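Local coordinates for hypothetical protein PA3696 (Pseudomonas aeruginosa, PDB 1YOX) that is of unknown function but belongs to the AIM24 family, whose yeast namesake is linked to mitochondrial biogenesis, and is seen as a trimer of beta-rich subunits in the crystal, at residues C[103-108]-C[155-160]; C[110-115]-C[184-189]; C[114-119]-C[147-152]; C[180-185]-C[218-223]. All blocks are in the same frame, centred on the assembly; numbering follows the deposited sequence.

Interaction 1 of 4, residues C[103-108]-C[155-160]; sequences VDLDDV and GLVFVH
Leu105 leans across the end of strand 98-104 onto Gly155 and Val157, and its side chain can be followed outward atom by atom. Leu105 CB sits 3.3 Å from Gly155 O, the carbonyl that also receives the backbone N of Leu105. CG stays near the same oxygen. The chain then forks: Leu105 CD2 remains beside Gly155 O and lies 3.9 Å from Val157 CG2, while CD1 reaches both CB and CG2 of that valine, the two side chains crossing at about a right angle. An unusual first torsion (chi1 -100°) carries the fork over the valine.

Behind this contact the strands are antiparallel. Val103 and Val157 form a hydrogen-bonded pair, with Val103 N giving a nearly straight bond of 2.8 Å to Val157 O and Val157 N returning one of 3.1 Å to Val103 O. Leu105 N to Gly155 O, 3.0 Å, adds a further rung just where the first strand ends. On the face of Val103 and Val157, Val103 CB meets Val157 CG1 at 4.1 Å, and Leu112 of strand 111-115 packs against this apolar group. On the face of Asp104 and Leu156, Leu156 CD2 lies 3.8 Å from Asp104 CA.

Beyond the last rung the chain turns. Asp104 OD1 accepts the backbone N of Asp106 at 2.8 Å, from 31° out of the carboxylate plane and on its anti side. This is an Asx turn closing an edge strand of a six-stranded antiparallel sheet, whose apolar face packs on a second sheet as in a beta sandwich.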
loop_
_atom_site.group_PDB
_atom_site.type_symbol
_atom_site.label_atom_id
_atom_site.label_comp_id
_atom_site.label_asym_id
_atom_site.label_seq_id
_atom_site.Cartn_x
_atom_site.Cartn_y
_atom_site.Cartn_z
ATOM N N VAL C 103 16.793 -6.464 -12.302
ATOM C CA VAL C 103 17.965 -7.250 -12.000
ATOM C C VAL C 103 18.493 -7.753 -13.332
ATOM O O VAL C 103 17.789 -8.446 -14.073
ATOM C CB VAL C 103 17.660 -8.411 -11.001
ATOM C CG1 VAL C 103 18.902 -9.277 -10.772
ATOM C CG2 VAL C 103 17.129 -7.873 -9.653
ATOM N N ASP C 104 19.722 -7.355 -13.662
ATOM C CA ASP C 104 20.372 -7.881 -14.865
ATOM C C ASP C 104 20.838 -9.272 -14.533
ATOM O O ASP C 104 21.549 -9.483 -13.560
ATOM C CB ASP C 104 21.538 -7.000 -15.313
ATOM C CG ASP C 104 22.022 -7.339 -16.718
ATOM O OD1 ASP C 104 22.029 -8.531 -17.102
ATOM O OD2 ASP C 104 22.405 -6.416 -17.451
ATOM N N LEU C 105 20.397 -10.237 -15.315
ATOM C CA LEU C 105 20.801 -11.594 -15.073
ATOM C C LEU C 105 22.334 -11.731 -15.209
ATOM O O LEU C 105 22.972 -12.424 -14.386
ATOM C CB LEU C 105 20.006 -12.561 -15.960
ATOM C CG LEU C 105 18.804 -13.336 -15.350
ATOM C CD1 LEU C 105 18.266 -12.747 -14.061
ATOM C CD2 LEU C 105 17.680 -13.576 -16.354
ATOM N N ASP C 106 22.932 -11.034 -16.192
ATOM C CA ASP C 106 24.402 -11.042 -16.334
ATOM C C ASP C 106 25.082 -10.727 -15.016
ATOM O O ASP C 106 26.041 -11.378 -14.658
ATOM C CB ASP C 106 24.908 -10.086 -17.419
ATOM C CG ASP C 106 24.729 -10.641 -18.821
ATOM O OD1 ASP C 106 24.923 -9.868 -19.800
ATOM O OD2 ASP C 106 24.381 -11.840 -18.953
ATOM N N ASP C 107 24.557 -9.747 -14.290
ATOM C CA ASP C 107 25.131 -9.313 -13.011
ATOM C C ASP C 107 25.054 -10.348 -11.903
ATOM O O ASP C 107 25.558 -10.109 -10.814
ATOM C CB ASP C 107 24.462 -8.014 -12.526
ATOM C CG ASP C 107 24.976 -6.777 -13.253
ATOM O OD1 ASP C 107 26.206 -6.677 -13.523
ATOM O OD2 ASP C 107 24.144 -5.892 -13.549
ATOM N N VAL C 108 24.406 -11.474 -12.164
ATOM C CA VAL C 108 24.167 -12.510 -11.143
ATOM C C VAL C 108 24.271 -13.937 -11.728
ATOM O O VAL C 108 23.562 -14.851 -11.297
ATOM C CB VAL C 108 22.776 -12.341 -10.401
ATOM C CG1 VAL C 108 22.720 -11.054 -9.582
ATOM C CG2 VAL C 108 21.597 -12.441 -11.378
ATOM N N GLY C 155 19.301 -11.621 -19.938
ATOM C CA GLY C 155 18.556 -10.377 -20.082
ATOM C C GLY C 155 18.094 -9.763 -18.779
ATOM O O GLY C 155 18.545 -10.138 -17.679
ATOM N N LEU C 156 17.164 -8.826 -18.924
ATOM C CA LEU C 156 16.565 -8.112 -17.802
ATOM C C LEU C 156 15.310 -8.755 -17.248
ATOM O O LEU C 156 14.422 -9.219 -17.965
ATOM C CB LEU C 156 16.293 -6.665 -18.161
ATOM C CG LEU C 156 17.570 -5.836 -18.215
ATOM C CD1 LEU C 156 17.280 -4.537 -18.951
ATOM C CD2 LEU C 156 18.129 -5.575 -16.810
ATOM N N VAL C 157 15.269 -8.732 -15.932
ATOM C CA VAL C 157 14.228 -9.340 -15.123
ATOM C C VAL C 157 13.796 -8.211 -14.179
ATOM O O VAL C 157 14.613 -7.373 -13.819
ATOM C CB VAL C 157 14.847 -10.580 -14.416
ATOM C CG1 VAL C 157 14.694 -10.557 -12.936
ATOM C CG2 VAL C 157 14.419 -11.894 -15.109
ATOM N N PHE C 158 12.520 -8.148 -13.834
ATOM C CA PHE C 158 12.024 -7.146 -12.900
ATOM C C PHE C 158 11.219 -7.898 -11.847
ATOM O O PHE C 158 10.339 -8.720 -12.169
ATOM C CB PHE C 158 11.153 -6.102 -13.608
ATOM C CG PHE C 158 11.842 -5.428 -14.759
ATOM C CD1 PHE C 158 11.926 -6.059 -16.005
ATOM C CD2 PHE C 158 12.455 -4.178 -14.588
ATOM C CE1 PHE C 158 12.597 -5.458 -17.071
ATOM C CE2 PHE C 158 13.122 -3.548 -15.667
ATOM C CZ PHE C 158 13.184 -4.192 -16.906
ATOM N N VAL C 159 11.562 -7.644 -10.591
ATOM C CA VAL C 159 10.928 -8.327 -9.499
ATOM C C VAL C 159 10.355 -7.248 -8.587
ATOM O O VAL C 159 10.839 -6.121 -8.589
ATOM C CB VAL C 159 11.904 -9.339 -8.732
ATOM C CG1 VAL C 159 12.386 -10.484 -9.654
ATOM C CG2 VAL C 159 13.075 -8.637 -8.116
ATOM N N HIS C 160 9.336 -7.600 -7.802
ATOM C CA HIS C 160 8.680 -6.629 -6.951
ATOM C C HIS C 160 8.798 -7.000 -5.456
ATOM O O HIS C 160 8.580 -8.151 -5.092
ATOM C CB HIS C 160 7.213 -6.545 -7.394
ATOM C CG HIS C 160 6.332 -5.777 -6.461
ATOM N ND1 HIS C 160 5.997 -4.457 -6.677
ATOM C CD2 HIS C 160 5.692 -6.148 -5.326
ATOM C CE1 HIS C 160 5.182 -4.048 -5.720
ATOM N NE2 HIS C 160 4.984 -5.053 -4.885
#

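Interaction 2 of 4, residues C[110-115]-C[184-189]; sequences GRLFCQ and AFTDGI
The rings of Phe113 and Phe185 lie nearly parallel, planes 12° apart, but are slid so far that they barely overlap. What covers a face of Phe185 is instead the CB of Phe113, 3.7 Å from the ring centroid and close to the normal: a CH-pi contact. The Phe113 ring, in turn, has Phe185 O and Asp187 OD1 at its edge, with Asp187 OD1 3.6 Å from Phe113 CE1 and the carboxylate plane almost perpendicular to the ring. Phe185 is set under its partner by a first torsion of 60°, which places CG between backbone N and carbonyl carbon.

The second flat pair is ionic. Arg111 and Asp187 form a salt bridge with planes 90° apart. Asp187 OD2 is 3.0 Å from Arg111 NH2 and equally near NE, yet both hydrogen bonds are bent and weak, so the attraction probably owes more to charge than to bond direction. The guanidinium also has a weak, long ion pair with Glu152.

The backbones of the two phenylalanines exchange two bonds, Phe113 N to Phe185 O and Phe185 N to Phe113 O, each 3.0 Å. On the reverse face Leu112 CD1 touches Ala184 CB at 4.0 Å, with Trp221 beside both residues. The Phe113-Phe185 and Cys114-Ala184 pairs join strands 111-115 and 182-185 as antiparallel neighbours inside one sheet of a beta sandwich, in a family placed in the cupin clan.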
loop_
_atom_site.group_PDB
_atom_site.type_symbol
_atom_site.label_atom_id
_atom_site.label_comp_id
_atom_site.label_asym_id
_atom_site.label_seq_id
_atom_site.Cartn_x
_atom_site.Cartn_y
_atom_site.Cartn_z
ATOM N N GLY C 110 23.450 -15.322 -14.499
ATOM C CA GLY C 110 22.450 -15.802 -15.450
ATOM C C GLY C 110 21.399 -16.688 -14.826
ATOM O O GLY C 110 20.811 -17.527 -15.510
ATOM N N ARG C 111 21.163 -16.506 -13.523
ATOM C CA ARG C 111 20.090 -17.226 -12.824
ATOM C C ARG C 111 19.586 -16.494 -11.575
ATOM O O ARG C 111 20.367 -16.091 -10.708
ATOM C CB ARG C 111 20.522 -18.637 -12.450
ATOM C CG ARG C 111 19.364 -19.532 -11.970
ATOM C CD ARG C 111 19.667 -20.997 -12.232
ATOM N NE ARG C 111 20.916 -21.399 -11.583
ATOM C CZ ARG C 111 21.828 -22.200 -12.129
ATOM N NH1 ARG C 111 21.650 -22.689 -13.356
ATOM N NH2 ARG C 111 22.920 -22.503 -11.440
ATOM N N LEU C 112 18.273 -16.324 -11.471
ATOM C CA LEU C 112 17.743 -15.788 -10.228
ATOM C C LEU C 112 16.591 -16.642 -9.762
ATOM O O LEU C 112 15.856 -17.194 -10.568
ATOM C CB LEU C 112 17.378 -14.297 -10.350
ATOM C CG LEU C 112 16.912 -13.504 -9.112
ATOM C CD1 LEU C 112 18.006 -13.246 -8.092
ATOM C CD2 LEU C 112 16.244 -12.179 -9.538
ATOM N N PHE C 113 16.498 -16.788 -8.445
ATOM C CA PHE C 113 15.382 -17.441 -7.795
ATOM C C PHE C 113 14.415 -16.401 -7.257
ATOM O O PHE C 113 14.817 -15.395 -6.645
ATOM C CB PHE C 113 15.886 -18.344 -6.676
ATOM C CG PHE C 113 16.721 -19.489 -7.178
ATOM C CD1 PHE C 113 18.107 -19.360 -7.292
ATOM C CD2 PHE C 113 16.118 -20.678 -7.595
ATOM C CE1 PHE C 113 18.893 -20.430 -7.798
ATOM C CE2 PHE C 113 16.896 -21.750 -8.087
ATOM C CZ PHE C 113 18.278 -21.622 -8.180
ATOM N N CYS C 114 13.132 -16.655 -7.468
ATOM C CA CYS C 114 12.154 -15.615 -7.271
ATOM C C CYS C 114 10.874 -16.171 -6.716
ATOM O O CYS C 114 10.335 -17.090 -7.300
ATOM C CB CYS C 114 11.852 -14.988 -8.634
ATOM S SG CYS C 114 11.095 -13.452 -8.454
ATOM N N GLN C 115 10.371 -15.617 -5.611
ATOM C CA GLN C 115 9.013 -15.964 -5.170
ATOM C C GLN C 115 8.024 -15.594 -6.273
ATOM O O GLN C 115 8.116 -14.537 -6.861
ATOM C CB GLN C 115 8.627 -15.306 -3.841
ATOM C CG GLN C 115 7.392 -16.005 -3.214
ATOM C CD GLN C 115 6.738 -15.263 -2.068
ATOM O OE1 GLN C 115 7.404 -14.511 -1.332
ATOM N NE2 GLN C 115 5.421 -15.507 -1.870
ATOM N N ALA C 184 13.738 -12.713 -3.589
ATOM C CA ALA C 184 14.663 -13.287 -4.572
ATOM C C ALA C 184 16.008 -13.631 -3.914
ATOM O O ALA C 184 16.363 -13.058 -2.868
ATOM C CB ALA C 184 14.885 -12.292 -5.732
ATOM N N PHE C 185 16.741 -14.562 -4.534
ATOM C CA PHE C 185 18.134 -14.870 -4.157
ATOM C C PHE C 185 18.935 -15.512 -5.299
ATOM O O PHE C 185 18.386 -16.190 -6.182
ATOM C CB PHE C 185 18.215 -15.745 -2.892
ATOM C CG PHE C 185 17.520 -17.081 -3.018
ATOM C CD1 PHE C 185 18.221 -18.213 -3.418
ATOM C CD2 PHE C 185 16.174 -17.207 -2.718
ATOM C CE1 PHE C 185 17.592 -19.449 -3.532
ATOM C CE2 PHE C 185 15.537 -18.433 -2.836
ATOM C CZ PHE C 185 16.254 -19.563 -3.245
ATOM N N THR C 186 20.243 -15.284 -5.246
ATOM C CA THR C 186 21.204 -15.763 -6.234
ATOM C C THR C 186 21.577 -17.195 -5.894
ATOM O O THR C 186 21.120 -17.736 -4.885
ATOM C CB THR C 186 22.494 -14.909 -6.157
ATOM O OG1 THR C 186 23.006 -14.948 -4.816
ATOM C CG2 THR C 186 22.204 -13.455 -6.508
ATOM N N ASP C 187 22.422 -17.807 -6.724
ATOM C CA ASP C 187 23.021 -19.119 -6.423
ATOM C C ASP C 187 23.959 -18.998 -5.225
ATOM O O ASP C 187 24.354 -17.892 -4.857
ATOM C CB ASP C 187 23.813 -19.632 -7.630
ATOM C CG ASP C 187 22.945 -20.374 -8.637
ATOM O OD1 ASP C 187 22.312 -21.396 -8.269
ATOM O OD2 ASP C 187 22.914 -19.941 -9.813
ATOM N N GLY C 188 24.312 -20.135 -4.622
ATOM C CA GLY C 188 25.252 -20.162 -3.493
ATOM C C GLY C 188 24.581 -19.973 -2.137
ATOM O O GLY C 188 25.255 -19.869 -1.082
ATOM N N ILE C 189 23.248 -19.926 -2.180
ATOM C CA ILE C 189 22.421 -19.774 -0.999
ATOM C C ILE C 189 21.528 -20.992 -0.902
ATOM O O ILE C 189 20.822 -21.341 -1.866
ATOM C CB ILE C 189 21.538 -18.520 -1.108
ATOM C CG1 ILE C 189 22.397 -17.258 -1.170
ATOM C CG2 ILE C 189 20.519 -18.467 0.027
ATOM C CD1 ILE C 189 23.229 -17.030 0.061
#

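Interaction 3 of 4, residues C[114-119]-C[147-152]; sequences CQKDSF and ILQKLE
Cys114 and Gln149 face each other as an antiparallel hydrogen-bonded pair, joining strand 111-115 to strand 146-152 in a six-stranded antiparallel sheet. Gln149 N gives a 2.7 Å bond to Cys114 O, and Cys114 N gives one of 2.9 Å to Gln149 O. Lys116 N adds a third bond, to Ile147 O, where segment 114-119 is already leaving the sheet. There the backbone coils through helical angles, and Gln115 O accepts from both Ser118 N and Phe119 N, bringing Phe119 back over the same sheet face as Gln149 and Leu151.

The side chains follow this path. Leu148 lays CD2 over the backbone of its partner strand, 3.4 Å from Cys114 C. On the reverse face Cys114 CB meets Leu151 CD1 at 3.9 Å, and Leu151 CD2 touches Phe119 CD1 at the same distance, the two side chains crossing obliquely. The aliphatic part of Lys116 runs past the Gln149 amide, while Lys116 CB rests on Ile147 CG2 at 4.0 Å.

Asp117, at the crest of the turn, makes a salt bridge to Arg233 of the second subunit, so the link between the strands also meets the trimer interface. Extended beyond CG (chi2 -178°), Gln149 pushes its amide into the bend with its plane 85° from the Phe119 ring. Its OE1, buried and without a polar partner in the model, lies 3.4 Å from Phe119 CB.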
loop_
_atom_site.group_PDB
_atom_site.type_symbol
_atom_site.label_atom_id
_atom_site.label_comp_id
_atom_site.label_asym_id
_atom_site.label_seq_id
_atom_site.Cartn_x
_atom_site.Cartn_y
_atom_site.Cartn_z
ATOM N N CYS C 114 13.132 -16.655 -7.468
ATOM C CA CYS C 114 12.154 -15.615 -7.271
ATOM C C CYS C 114 10.874 -16.171 -6.716
ATOM O O CYS C 114 10.335 -17.090 -7.300
ATOM C CB CYS C 114 11.852 -14.988 -8.634
ATOM S SG CYS C 114 11.095 -13.452 -8.454
ATOM N N GLN C 115 10.371 -15.617 -5.611
ATOM C CA GLN C 115 9.013 -15.964 -5.170
ATOM C C GLN C 115 8.024 -15.594 -6.273
ATOM O O GLN C 115 8.116 -14.537 -6.861
ATOM C CB GLN C 115 8.627 -15.306 -3.841
ATOM C CG GLN C 115 7.392 -16.005 -3.214
ATOM C CD GLN C 115 6.738 -15.263 -2.068
ATOM O OE1 GLN C 115 7.404 -14.511 -1.332
ATOM N NE2 GLN C 115 5.421 -15.507 -1.870
ATOM N N LYS C 116 7.090 -16.474 -6.583
ATOM C CA LYS C 116 6.250 -16.258 -7.758
ATOM C C LYS C 116 5.470 -14.935 -7.711
ATOM O O LYS C 116 5.351 -14.242 -8.732
ATOM C CB LYS C 116 5.350 -17.466 -8.039
ATOM C CG LYS C 116 4.321 -17.244 -9.156
ATOM C CD LYS C 116 3.339 -18.413 -9.261
ATOM C CE LYS C 116 2.003 -17.953 -9.808
ATOM N NZ LYS C 116 1.435 -16.762 -8.992
ATOM N N ASP C 117 4.980 -14.573 -6.533
ATOM C CA ASP C 117 4.199 -13.341 -6.339
ATOM C C ASP C 117 5.076 -12.139 -6.630
ATOM O O ASP C 117 4.575 -11.073 -6.921
ATOM C CB ASP C 117 3.701 -13.212 -4.883
ATOM C CG ASP C 117 2.425 -13.985 -4.628
ATOM O OD1 ASP C 117 1.611 -14.060 -5.569
ATOM O OD2 ASP C 117 2.225 -14.502 -3.489
ATOM N N SER C 118 6.384 -12.325 -6.471
ATOM C CA SER C 118 7.341 -11.286 -6.683
ATOM C C SER C 118 7.770 -11.094 -8.138
ATOM O O SER C 118 8.218 -10.015 -8.495
ATOM C CB SER C 118 8.551 -11.513 -5.797
ATOM O OG SER C 118 8.376 -10.884 -4.545
ATOM N N PHE C 119 7.668 -12.124 -8.972
ATOM C CA PHE C 119 7.937 -11.939 -10.396
ATOM C C PHE C 119 7.028 -10.860 -11.023
ATOM O O PHE C 119 5.808 -10.923 -10.905
ATOM C CB PHE C 119 7.840 -13.264 -11.174
ATOM C CG PHE C 119 8.030 -13.099 -12.656
ATOM C CD1 PHE C 119 9.307 -12.951 -13.195
ATOM C CD2 PHE C 119 6.931 -13.020 -13.514
ATOM C CE1 PHE C 119 9.495 -12.775 -14.589
ATOM C CE2 PHE C 119 7.116 -12.836 -14.910
ATOM C CZ PHE C 119 8.394 -12.719 -15.436
ATOM N N ILE C 147 5.749 -20.861 -3.786
ATOM C CA ILE C 147 6.353 -21.187 -5.082
ATOM C C ILE C 147 7.593 -20.312 -5.367
ATOM O O ILE C 147 7.521 -19.072 -5.349
ATOM C CB ILE C 147 5.295 -21.085 -6.206
ATOM C CG1 ILE C 147 4.078 -21.971 -5.857
ATOM C CG2 ILE C 147 5.906 -21.415 -7.584
ATOM C CD1 ILE C 147 2.774 -21.655 -6.634
ATOM N N LEU C 148 8.733 -20.978 -5.551
ATOM C CA LEU C 148 9.961 -20.342 -6.035
ATOM C C LEU C 148 10.175 -20.658 -7.491
ATOM O O LEU C 148 10.218 -21.817 -7.865
ATOM C CB LEU C 148 11.189 -20.814 -5.282
ATOM C CG LEU C 148 11.623 -20.021 -4.078
ATOM C CD1 LEU C 148 12.907 -20.649 -3.551
ATOM C CD2 LEU C 148 11.840 -18.565 -4.438
ATOM N N GLN C 149 10.287 -19.609 -8.299
ATOM C CA GLN C 149 10.604 -19.735 -9.704
ATOM C C GLN C 149 12.112 -19.611 -9.961
ATOM O O GLN C 149 12.834 -19.034 -9.144
ATOM C CB GLN C 149 9.841 -18.677 -10.489
ATOM C CG GLN C 149 8.357 -18.912 -10.449
ATOM C CD GLN C 149 7.619 -17.905 -11.244
ATOM O OE1 GLN C 149 7.761 -16.683 -11.028
ATOM N NE2 GLN C 149 6.825 -18.384 -12.189
ATOM N N LYS C 150 12.578 -20.189 -11.069
ATOM C CA LYS C 150 13.941 -19.903 -11.555
ATOM C C LYS C 150 13.888 -19.133 -12.860
ATOM O O LYS C 150 13.199 -19.512 -13.803
ATOM C CB LYS C 150 14.848 -21.153 -11.667
ATOM C CG LYS C 150 14.316 -22.309 -12.496
ATOM C CD LYS C 150 15.422 -23.384 -12.739
ATOM C CE LYS C 150 14.850 -24.620 -13.478
ATOM N NZ LYS C 150 15.665 -25.874 -13.308
ATOM N N LEU C 151 14.613 -18.029 -12.864
ATOM C CA LEU C 151 14.712 -17.151 -14.013
ATOM C C LEU C 151 16.160 -17.280 -14.493
ATOM O O LEU C 151 17.103 -16.975 -13.744
ATOM C CB LEU C 151 14.395 -15.700 -13.624
ATOM C CG LEU C 151 13.243 -15.440 -12.631
ATOM C CD1 LEU C 151 13.191 -13.989 -12.190
ATOM C CD2 LEU C 151 11.900 -15.875 -13.205
ATOM N N GLU C 152 16.337 -17.764 -15.717
ATOM C CA GLU C 152 17.688 -17.853 -16.284
ATOM C C GLU C 152 17.829 -17.238 -17.693
ATOM O O GLU C 152 16.887 -17.200 -18.476
ATOM C CB GLU C 152 18.257 -19.298 -16.177
ATOM C CG GLU C 152 17.262 -20.433 -16.440
ATOM C CD GLU C 152 17.622 -21.751 -15.749
ATOM O OE1 GLU C 152 18.461 -21.773 -14.818
ATOM O OE2 GLU C 152 17.051 -22.793 -16.148
#

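Interaction 4 of 4, residues C[180-185]-C[218-223]; sequences GCLVAF and GTVWLQ
Trp221 O is gripped by two backbone donors in succession, Val183 N at 2.8 Å and Ala184 N at 3.1 Å. This is a classic beta bulge: both residues of strand 182-185 face a single residue of strand 219-223, and the antiparallel register slips by one between Leu182 and Ala184. The bond from Ala184 is the straighter of the two at its hydrogen, 162° against 133°. Trp221 N answers with a 2.7 Å bond to Ala184 O, and Gln223 N to Cys181 O, lying in the carbonyl plane, closes the far end of the ladder.

The extra residue changes what the side chains meet. Val183 turns toward the opposite strand, its CG2 reaching Gln223 CB at 3.4 Å while its CB comes close to Trp221 O. On the face of Leu182, Val220 and Leu222, Leu182 CD1 touches two methyls of the partner strand, Val220 CG1 at 3.5 Å and Leu222 CD2 at 3.7 Å. With CG anti to the backbone N (chi1 -166°), Leu182 extends this methyl across the strand boundary; Thr212 and Leu214 of strand 210-216 also pack against the leucine. Near this end Tyr39 of the third subunit packs on Leu222 and Asn38 of that subunit on Cys181, placing the bulged pair close to the trimer interface.

The indole belongs to the other face. Thr219 CG2 sits over one of its faces, toward the rim, whereas Ala184 O lies at the edge in the ring plane. Ala184 CB completes the fit, 3.6 Å from Trp221 CD1.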
loop_
_atom_site.group_PDB
_atom_site.type_symbol
_atom_site.label_atom_id
_atom_site.label_comp_id
_atom_site.label_asym_id
_atom_site.label_seq_id
_atom_site.Cartn_x
_atom_site.Cartn_y
_atom_site.Cartn_z
ATOM N N GLY C 180 7.172 -15.767 3.806
ATOM C CA GLY C 180 6.694 -14.928 2.706
ATOM C C GLY C 180 7.576 -13.732 2.379
ATOM O O GLY C 180 7.482 -13.195 1.280
ATOM N N CYS C 181 8.415 -13.321 3.335
ATOM C CA CYS C 181 9.337 -12.195 3.191
ATOM C C CYS C 181 10.487 -12.391 2.200
ATOM O O CYS C 181 11.192 -11.437 1.877
ATOM C CB CYS C 181 9.904 -11.782 4.555
ATOM S SG CYS C 181 8.708 -10.949 5.570
ATOM N N LEU C 182 10.679 -13.603 1.707
ATOM C CA LEU C 182 11.700 -13.836 0.688
ATOM C C LEU C 182 11.263 -13.437 -0.726
ATOM O O LEU C 182 10.424 -14.089 -1.324
ATOM C CB LEU C 182 12.144 -15.303 0.706
ATOM C CG LEU C 182 13.423 -15.732 -0.048
ATOM C CD1 LEU C 182 14.603 -14.914 0.346
ATOM C CD2 LEU C 182 13.715 -17.231 0.179
ATOM N N VAL C 183 11.857 -12.386 -1.255
ATOM C CA VAL C 183 11.635 -11.986 -2.635
ATOM C C VAL C 183 12.407 -12.839 -3.639
ATOM O O VAL C 183 11.804 -13.566 -4.446
ATOM C CB VAL C 183 11.993 -10.489 -2.855
ATOM C CG1 VAL C 183 11.699 -10.061 -4.308
ATOM C CG2 VAL C 183 11.221 -9.632 -1.894
ATOM N N ALA C 184 13.738 -12.713 -3.589
ATOM C CA ALA C 184 14.663 -13.287 -4.572
ATOM C C ALA C 184 16.008 -13.631 -3.914
ATOM O O ALA C 184 16.363 -13.058 -2.868
ATOM C CB ALA C 184 14.885 -12.292 -5.732
ATOM N N PHE C 185 16.741 -14.562 -4.534
ATOM C CA PHE C 185 18.134 -14.870 -4.157
ATOM C C PHE C 185 18.935 -15.512 -5.299
ATOM O O PHE C 185 18.386 -16.190 -6.182
ATOM C CB PHE C 185 18.215 -15.745 -2.892
ATOM C CG PHE C 185 17.520 -17.081 -3.018
ATOM C CD1 PHE C 185 18.221 -18.213 -3.418
ATOM C CD2 PHE C 185 16.174 -17.207 -2.718
ATOM C CE1 PHE C 185 17.592 -19.449 -3.532
ATOM C CE2 PHE C 185 15.537 -18.433 -2.836
ATOM C CZ PHE C 185 16.254 -19.563 -3.245
ATOM N N GLY C 218 25.555 -15.547 -1.582
ATOM C CA GLY C 218 25.387 -14.307 -2.310
ATOM C C GLY C 218 24.469 -13.234 -1.808
ATOM O O GLY C 218 24.656 -12.700 -0.720
ATOM N N THR C 219 23.509 -12.879 -2.656
ATOM C CA THR C 219 22.598 -11.781 -2.395
ATOM C C THR C 219 21.222 -12.329 -2.095
ATOM O O THR C 219 20.761 -13.277 -2.721
ATOM C CB THR C 219 22.522 -10.832 -3.602
ATOM O OG1 THR C 219 23.846 -10.631 -4.108
ATOM C CG2 THR C 219 21.943 -9.472 -3.214
ATOM N N VAL C 220 20.594 -11.751 -1.087
ATOM C CA VAL C 220 19.205 -12.017 -0.800
ATOM C C VAL C 220 18.423 -10.743 -0.965
ATOM O O VAL C 220 18.868 -9.654 -0.543
ATOM C CB VAL C 220 18.964 -12.510 0.655
ATOM C CG1 VAL C 220 17.523 -12.977 0.796
ATOM C CG2 VAL C 220 19.904 -13.642 1.024
ATOM N N TRP C 221 17.227 -10.896 -1.537
ATOM C CA TRP C 221 16.256 -9.800 -1.606
ATOM C C TRP C 221 15.019 -10.116 -0.756
ATOM O O TRP C 221 14.334 -11.112 -0.975
ATOM C CB TRP C 221 15.915 -9.502 -3.060
ATOM C CG TRP C 221 17.108 -9.716 -3.987
ATOM C CD1 TRP C 221 17.816 -10.889 -4.190
ATOM C CD2 TRP C 221 17.714 -8.749 -4.812
ATOM N NE1 TRP C 221 18.828 -10.696 -5.093
ATOM C CE2 TRP C 221 18.788 -9.389 -5.497
ATOM C CE3 TRP C 221 17.472 -7.396 -5.042
ATOM C CZ2 TRP C 221 19.607 -8.716 -6.391
ATOM C CZ3 TRP C 221 18.284 -6.725 -5.947
ATOM C CH2 TRP C 221 19.338 -7.386 -6.613
ATOM N N LEU C 222 14.761 -9.259 0.229
ATOM C CA LEU C 222 13.674 -9.469 1.168
ATOM C C LEU C 222 12.666 -8.322 1.111
ATOM O O LEU C 222 12.993 -7.235 0.675
ATOM C CB LEU C 222 14.224 -9.609 2.595
ATOM C CG LEU C 222 15.243 -10.726 2.861
ATOM C CD1 LEU C 222 15.857 -10.571 4.241
ATOM C CD2 LEU C 222 14.615 -12.095 2.683
ATOM N N GLN C 223 11.437 -8.582 1.556
ATOM C CA GLN C 223 10.377 -7.591 1.484
ATOM C C GLN C 223 9.743 -7.481 2.849
ATOM O O GLN C 223 9.517 -8.511 3.515
ATOM C CB GLN C 223 9.344 -7.993 0.418
ATOM C CG GLN C 223 8.455 -9.219 0.738
ATOM C CD GLN C 223 7.821 -9.834 -0.499
ATOM O OE1 GLN C 223 7.984 -11.031 -0.771
ATOM N NE2 GLN C 223 7.152 -9.017 -1.288
#

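Overall arrangement
Four strand pairings show how contacts distant in sequence assemble two packed sheets. From the N terminus, segment 103-108 opens interaction 1, which closes at 155-160 around 46 intervening residues. Interaction 3, from 114-119 to 147-152, is nested inside that loop. Interaction 2 starts on the same strand as interaction 3 but runs on to 184-189, so it crosses interaction 1. Interaction 4 begins on strand 182-185, where interaction 2 ends, and closes at 218-223. Interactions 3, 2 and 4 thus join consecutive neighbours across one six-stranded sheet, whereas interaction 1 belongs to the other; Val159 CG1 against Cys114 SG, 3.5 Å, is one point where the sheets meet.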